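Local structure of mandelate racemase / muconate lactonizing enzyme, C-terminal domain protein (Labrenzia alexandrii, 4E5T) at residues Met2-Phe10 against Ala55-Glu66. The protein is a putative mandelate racemase/muconate lactonizing enzyme of the enolase superfamily, binds magnesium, and probably acts on a carboxylate substrate. Numbering follows the deposited sequence.
Sequences MRLSDIETF and AEDVFARQFAGE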
ATOM      1  N   MET A   2      51.796   4.488   6.930  1.00 54.94           N
ATOM      2  CA  MET A   2      51.334   3.162   7.347  1.00 61.74           C
ATOM      3  C   MET A   2      50.732   2.365   6.187  1.00 61.40           C
ATOM      4  O   MET A   2      49.838   2.840   5.493  1.00 67.02           O
ATOM      5  CB  MET A   2      50.309   3.256   8.489  1.00 58.55           C
ATOM      6  CG  MET A   2      50.174   1.944   9.266  1.00 65.36           C
ATOM      7  SD  MET A   2      49.004   1.871  10.654  1.00 59.54           S
ATOM      8  CE  MET A   2      49.410   3.344  11.577  1.00 50.40           C
ATOM      9  N   ARG A   3      51.217   1.147   5.982  1.00 51.01           N
ATOM     10  CA  ARG A   3      50.701   0.308   4.912  1.00 48.37           C
ATOM     11  C   ARG A   3      50.684  -1.184   5.272  1.00 47.79           C
ATOM     12  O   ARG A   3      51.625  -1.703   5.862  1.00 53.40           O
ATOM     13  CB  ARG A   3      51.466   0.558   3.606  1.00 55.29           C
ATOM     14  CG  ARG A   3      52.915   0.991   3.768  1.00 73.45           C
ATOM     15  CD  ARG A   3      53.714   0.742   2.482  1.00 91.65           C
ATOM     16  NE  ARG A   3      53.573  -0.644   2.029  1.00105.88           N
ATOM     17  CZ  ARG A   3      54.210  -1.171   0.987  1.00106.53           C
ATOM     18  NH1 ARG A   3      55.054  -0.427   0.276  1.00110.02           N
ATOM     19  NH2 ARG A   3      54.004  -2.447   0.660  1.00 94.53           N
ATOM     20  N   LEU A   4      49.595  -1.866   4.934  1.00 42.02           N
ATOM     21  CA  LEU A   4      49.511  -3.306   5.148  1.00 41.32           C
ATOM     22  C   LEU A   4      50.472  -3.985   4.191  1.00 42.45           C
ATOM     23  O   LEU A   4      50.567  -3.612   3.002  1.00 32.57           O
ATOM     24  CB  LEU A   4      48.092  -3.815   4.903  1.00 44.77           C
ATOM     25  CG  LEU A   4      47.060  -3.164   5.810  1.00 44.14           C
ATOM     26  CD1 LEU A   4      45.687  -3.711   5.539  1.00 32.33           C
ATOM     27  CD2 LEU A   4      47.459  -3.421   7.244  1.00 54.72           C
ATOM     28  N   SER A   5      51.167  -4.994   4.704  1.00 34.37           N
ATOM     29  CA  SER A   5      52.291  -5.566   3.984  1.00 35.43           C
ATOM     30  C   SER A   5      52.149  -7.062   3.770  1.00 36.30           C
ATOM     31  O   SER A   5      52.478  -7.593   2.705  1.00 31.93           O
ATOM     32  CB  SER A   5      53.576  -5.290   4.761  1.00 27.31           C
ATOM     33  OG  SER A   5      54.573  -4.810   3.896  1.00 47.64           O
ATOM     34  N   ASP A   6      51.652  -7.737   4.798  1.00 37.19           N
ATOM     35  CA  ASP A   6      51.730  -9.184   4.854  1.00 45.40           C
ATOM     36  C   ASP A   6      50.514  -9.773   5.530  1.00 46.91           C
ATOM     37  O   ASP A   6      49.949  -9.195   6.466  1.00 43.36           O
ATOM     38  CB  ASP A   6      52.990  -9.622   5.600  1.00 59.63           C
ATOM     39  CG  ASP A   6      54.231  -9.546   4.739  1.00 83.33           C
ATOM     40  OD1 ASP A   6      54.251 -10.206   3.673  1.00 93.81           O
ATOM     41  OD2 ASP A   6      55.182  -8.825   5.127  1.00 85.30           O
ATOM     42  N   ILE A   7      50.122 -10.939   5.030  1.00 39.66           N
ATOM     43  CA  ILE A   7      49.034 -11.702   5.591  1.00 29.20           C
ATOM     44  C   ILE A   7      49.527 -13.126   5.874  1.00 31.33           C
ATOM     45  O   ILE A   7      50.334 -13.689   5.119  1.00 20.72           O
ATOM     46  CB  ILE A   7      47.792 -11.699   4.657  1.00 39.25           C
ATOM     47  CG1 ILE A   7      46.640 -12.496   5.289  1.00 38.14           C
ATOM     48  CG2 ILE A   7      48.139 -12.231   3.273  1.00 17.77           C
ATOM     49  CD1 ILE A   7      45.353 -12.484   4.486  1.00 31.51           C
ATOM     50  N   GLU A   8      49.096 -13.677   7.004  1.00 33.34           N
ATOM     51  CA  GLU A   8      49.167 -15.110   7.211  1.00 41.15           C
ATOM     52  C   GLU A   8      47.732 -15.568   7.484  1.00 41.86           C
ATOM     53  O   GLU A   8      46.946 -14.827   8.073  1.00 45.49           O
ATOM     54  CB  GLU A   8      50.129 -15.496   8.351  1.00 36.99           C
ATOM     55  CG  GLU A   8      50.251 -17.015   8.534  1.00 45.97           C
ATOM     56  CD  GLU A   8      51.288 -17.464   9.567  1.00 61.67           C
ATOM     57  OE1 GLU A   8      51.557 -16.706  10.535  1.00 68.25           O
ATOM     58  OE2 GLU A   8      51.831 -18.590   9.402  1.00 57.09           O
ATOM     59  N   THR A   9      47.378 -16.761   7.011  1.00 33.59           N
ATOM     60  CA  THR A   9      46.081 -17.349   7.329  1.00 29.00           C
ATOM     61  C   THR A   9      46.297 -18.593   8.160  1.00 34.09           C
ATOM     62  O   THR A   9      47.346 -19.232   8.097  1.00 31.28           O
ATOM     63  CB  THR A   9      45.235 -17.715   6.071  1.00 26.53           C
ATOM     64  OG1 THR A   9      46.005 -18.529   5.171  1.00 33.05           O
ATOM     65  CG2 THR A   9      44.754 -16.469   5.351  1.00 20.96           C
ATOM     66  N   PHE A  10      45.285 -18.916   8.951  1.00 37.13           N
ATOM     67  CA  PHE A  10      45.313 -20.076   9.820  1.00 33.86           C
ATOM     68  C   PHE A  10      43.978 -20.785   9.681  1.00 32.19           C
ATOM     69  O   PHE A  10      42.917 -20.175   9.814  1.00 37.27           O
ATOM     70  CB  PHE A  10      45.492 -19.652  11.277  1.00 40.31           C
ATOM     71  CG  PHE A  10      46.659 -18.729  11.514  1.00 42.07           C
ATOM     72  CD1 PHE A  10      46.607 -17.393  11.118  1.00 42.26           C
ATOM     73  CD2 PHE A  10      47.793 -19.187  12.165  1.00 33.33           C
ATOM     74  CE1 PHE A  10      47.666 -16.550  11.337  1.00 43.13           C
ATOM     75  CE2 PHE A  10      48.856 -18.339  12.396  1.00 38.84           C
ATOM     76  CZ  PHE A  10      48.795 -17.024  11.983  1.00 46.17           C
ATOM     77  N   ALA A  55      41.126 -15.404   0.988  1.00 36.44           N
ATOM     78  CA  ALA A  55      41.576 -14.314   1.841  1.00 38.35           C
ATOM     79  C   ALA A  55      42.905 -13.787   1.314  1.00 36.93           C
ATOM     80  O   ALA A  55      43.085 -12.579   1.155  1.00 31.27           O
ATOM     81  CB  ALA A  55      41.707 -14.775   3.276  1.00 34.54           C
ATOM     82  N   GLU A  56      43.810 -14.709   0.996  1.00 30.84           N
ATOM     83  CA  GLU A  56      45.096 -14.351   0.434  1.00 17.83           C
ATOM     84  C   GLU A  56      45.012 -13.610  -0.889  1.00 37.95           C
ATOM     85  O   GLU A  56      45.676 -12.586  -1.069  1.00 32.13           O
ATOM     86  CB  GLU A  56      45.924 -15.594   0.253  1.00 25.69           C
ATOM     87  CG  GLU A  56      46.584 -16.053   1.520  1.00 43.96           C
ATOM     88  CD  GLU A  56      47.371 -17.323   1.303  1.00 57.03           C
ATOM     89  OE1 GLU A  56      47.937 -17.492   0.189  1.00 47.12           O
ATOM     90  OE2 GLU A  56      47.398 -18.155   2.238  1.00 62.56           O
ATOM     91  N   ASP A  57      44.214 -14.142  -1.818  1.00 45.71           N
ATOM     92  CA  ASP A  57      43.983 -13.514  -3.125  1.00 44.22           C
ATOM     93  C   ASP A  57      43.406 -12.109  -2.964  1.00 47.61           C
ATOM     94  O   ASP A  57      43.914 -11.157  -3.580  1.00 32.04           O
ATOM     95  CB  ASP A  57      43.074 -14.378  -4.020  1.00 39.80           C
ATOM     96  CG  ASP A  57      42.745 -13.710  -5.364  1.00 54.47           C
ATOM     97  OD1 ASP A  57      41.732 -12.974  -5.445  1.00 65.09           O
ATOM     98  OD2 ASP A  57      43.485 -13.925  -6.348  1.00 54.53           O
ATOM     99  N   VAL A  58      42.366 -11.967  -2.139  1.00 17.58           N
ATOM    100  CA  VAL A  58      41.817 -10.635  -1.891  1.00 28.83           C
ATOM    101  C   VAL A  58      42.858  -9.656  -1.307  1.00 34.26           C
ATOM    102  O   VAL A  58      43.011  -8.554  -1.823  1.00 34.83           O
ATOM    103  CB  VAL A  58      40.569 -10.663  -0.986  1.00 30.60           C
ATOM    104  CG1 VAL A  58      40.072  -9.253  -0.736  1.00 15.54           C
ATOM    105  CG2 VAL A  58      39.476 -11.514  -1.609  1.00 31.74           C
ATOM    106  N   PHE A  59      43.565 -10.058  -0.244  1.00 36.35           N
ATOM    107  CA  PHE A  59      44.582  -9.206   0.387  1.00 38.34           C
ATOM    108  C   PHE A  59      45.656  -8.717  -0.595  1.00 42.40           C
ATOM    109  O   PHE A  59      46.099  -7.569  -0.520  1.00 45.02           O
ATOM    110  CB  PHE A  59      45.261  -9.892   1.584  1.00 24.59           C
ATOM    111  CG  PHE A  59      46.344  -9.056   2.221  1.00 40.92           C
ATOM    112  CD1 PHE A  59      46.033  -8.125   3.212  1.00 53.73           C
ATOM    113  CD2 PHE A  59      47.679  -9.185   1.826  1.00 41.49           C
ATOM    114  CE1 PHE A  59      47.029  -7.335   3.805  1.00 48.50           C
ATOM    115  CE2 PHE A  59      48.684  -8.406   2.411  1.00 36.17           C
ATOM    116  CZ  PHE A  59      48.352  -7.478   3.397  1.00 48.93           C
ATOM    117  N   ALA A  60      46.088  -9.590  -1.497  1.00 26.46           N
ATOM    118  CA  ALA A  60      47.036  -9.176  -2.510  1.00 29.74           C
ATOM    119  C   ALA A  60      46.365  -8.198  -3.477  1.00 35.63           C
ATOM    120  O   ALA A  60      46.925  -7.150  -3.802  1.00 34.90           O
ATOM    121  CB  ALA A  60      47.593 -10.387  -3.246  1.00 20.81           C
ATOM    122  N   ARG A  61      45.152  -8.532  -3.916  1.00 41.00           N
ATOM    123  CA  ARG A  61      44.452  -7.744  -4.930  1.00 40.07           C
ATOM    124  C   ARG A  61      43.957  -6.401  -4.385  1.00 29.63           C
ATOM    125  O   ARG A  61      44.020  -5.384  -5.070  1.00 40.03           O
ATOM    126  CB  ARG A  61      43.288  -8.550  -5.523  1.00 48.54           C
ATOM    127  CG  ARG A  61      43.286  -8.674  -7.046  1.00 59.10           C
ATOM    128  CD  ARG A  61      42.389  -9.827  -7.514  1.00 65.34           C
ATOM    129  NE  ARG A  61      43.129 -11.052  -7.837  1.00 66.85           N
ATOM    130  CZ  ARG A  61      43.484 -11.415  -9.072  1.00 66.00           C
ATOM    131  NH1 ARG A  61      43.169 -10.643 -10.111  1.00 60.22           N
ATOM    132  NH2 ARG A  61      44.157 -12.547  -9.270  1.00 61.80           N
ATOM    133  N   GLN A  62      43.485  -6.395  -3.146  1.00 26.56           N
ATOM    134  CA  GLN A  62      42.876  -5.192  -2.592  1.00 35.66           C
ATOM    135  C   GLN A  62      43.638  -4.469  -1.475  1.00 43.49           C
ATOM    136  O   GLN A  62      43.593  -3.239  -1.412  1.00 47.10           O
ATOM    137  CB  GLN A  62      41.440  -5.459  -2.114  1.00 37.24           C
ATOM    138  CG  GLN A  62      40.512  -6.136  -3.106  1.00 32.13           C
ATOM    139  CD  GLN A  62      40.600  -5.560  -4.495  1.00 35.56           C
ATOM    140  OE1 GLN A  62      40.898  -4.375  -4.684  1.00 32.50           O
ATOM    141  NE2 GLN A  62      40.339  -6.405  -5.494  1.00 32.89           N
ATOM    142  N   PHE A  63      44.321  -5.197  -0.590  1.00 36.61           N
ATOM    143  CA  PHE A  63      44.808  -4.556   0.641  1.00 29.14           C
ATOM    144  C   PHE A  63      46.277  -4.145   0.683  1.00 29.79           C
ATOM    145  O   PHE A  63      46.600  -3.087   1.201  1.00 29.11           O
ATOM    146  CB  PHE A  63      44.453  -5.388   1.871  1.00 28.32           C
ATOM    147  CG  PHE A  63      42.982  -5.402   2.187  1.00 37.94           C
ATOM    148  CD1 PHE A  63      42.065  -5.919   1.272  1.00 37.31           C
ATOM    149  CD2 PHE A  63      42.511  -4.903   3.391  1.00 27.35           C
ATOM    150  CE1 PHE A  63      40.712  -5.929   1.551  1.00 27.60           C
ATOM    151  CE2 PHE A  63      41.157  -4.917   3.679  1.00 28.43           C
ATOM    152  CZ  PHE A  63      40.255  -5.432   2.758  1.00 26.67           C
ATOM    153  N   ALA A  64      47.153  -4.989   0.161  1.00 34.42           N
ATOM    154  CA  ALA A  64      48.590  -4.743   0.208  1.00 34.78           C
ATOM    155  C   ALA A  64      48.937  -3.334  -0.282  1.00 40.40           C
ATOM    156  O   ALA A  64      48.540  -2.941  -1.372  1.00 34.57           O
ATOM    157  CB  ALA A  64      49.304  -5.770  -0.629  1.00 24.01           C
ATOM    158  N   GLY A  65      49.656  -2.572   0.538  1.00 33.06           N
ATOM    159  CA  GLY A  65      50.019  -1.215   0.173  1.00 31.10           C
ATOM    160  C   GLY A  65      49.018  -0.151   0.612  1.00 43.17           C
ATOM    161  O   GLY A  65      49.140   1.011   0.234  1.00 48.24           O
ATOM    162  N   GLU A  66      48.031  -0.535   1.417  1.00 37.13           N
ATOM    163  CA  GLU A  66      46.974   0.392   1.789  1.00 36.49           C
ATOM    164  C   GLU A  66      47.010   0.749   3.260  1.00 41.63           C
ATOM    165  O   GLU A  66      47.464  -0.036   4.085  1.00 51.19           O
ATOM    166  CB  GLU A  66      45.590  -0.174   1.432  1.00 37.20           C
ATOM    167  CG  GLU A  66      45.263  -0.182  -0.051  1.00 35.68           C
ATOM    168  CD  GLU A  66      44.912   1.196  -0.602  1.00 50.12           C
ATOM    169  OE1 GLU A  66      44.966   2.202   0.154  1.00 51.81           O
ATOM    170  OE2 GLU A  66      44.568   1.263  -1.806  1.00 54.64           O
TER
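Phe59 reaches from helix 55-63 to strand 4-10, where its ring meets Leu4, Asp6 and Ile7. Its CB meets Ile7 CD1 at 3.9 Å, and CG, anti to the backbone N (chi1 178°), carries the ring up to the strand. Along one side CG and CD2 run under Ile7, whose CB stands over the ring face in a CH-pi contact, 3.9 Å from the centroid and displaced toward the rim. The backbone N of Ala64, in the same segment as the ring, lies over the opposite face, while CE1 meets Leu4 CB obliquely at 3.8 Å. The tip, CE2 and CZ, ends at the backbone of Asp6, and the ring edge faces Ser5, where Ser5 and Asp6 form a classic beta bulge opposite Val30. Cutting the ring back to an alanine here is likely to leave Ile7 CB without its CH-pi partner and open a gap between helix and strand beneath the bulge. Beyond the ring, Leu4 CD1 touches the edge of Phe63 at CD2, 4.0 Å away. The backbone of Leu4 is bonded twice to the type II turn Phe63-Glu66: Gly65 N donates to Leu4 O (2.8 Å) in a nearly straight bond, and Leu4 N donates to Glu66 O (2.9 Å). At the far end Thr9 OG1 makes a weak hydrogen bond to Glu56 OE2, while Thr9 CG2 lies against Ala55 CB. Leu98 and Cys102 of helix 89-110 adjoin Ile7 and Leu4. The helix segment runs almost antiparallel to the strand, at 169°, and packs on the three-stranded antiparallel sheet, the alpha+beta arrangement of the enolase-superfamily N-terminal capping domain.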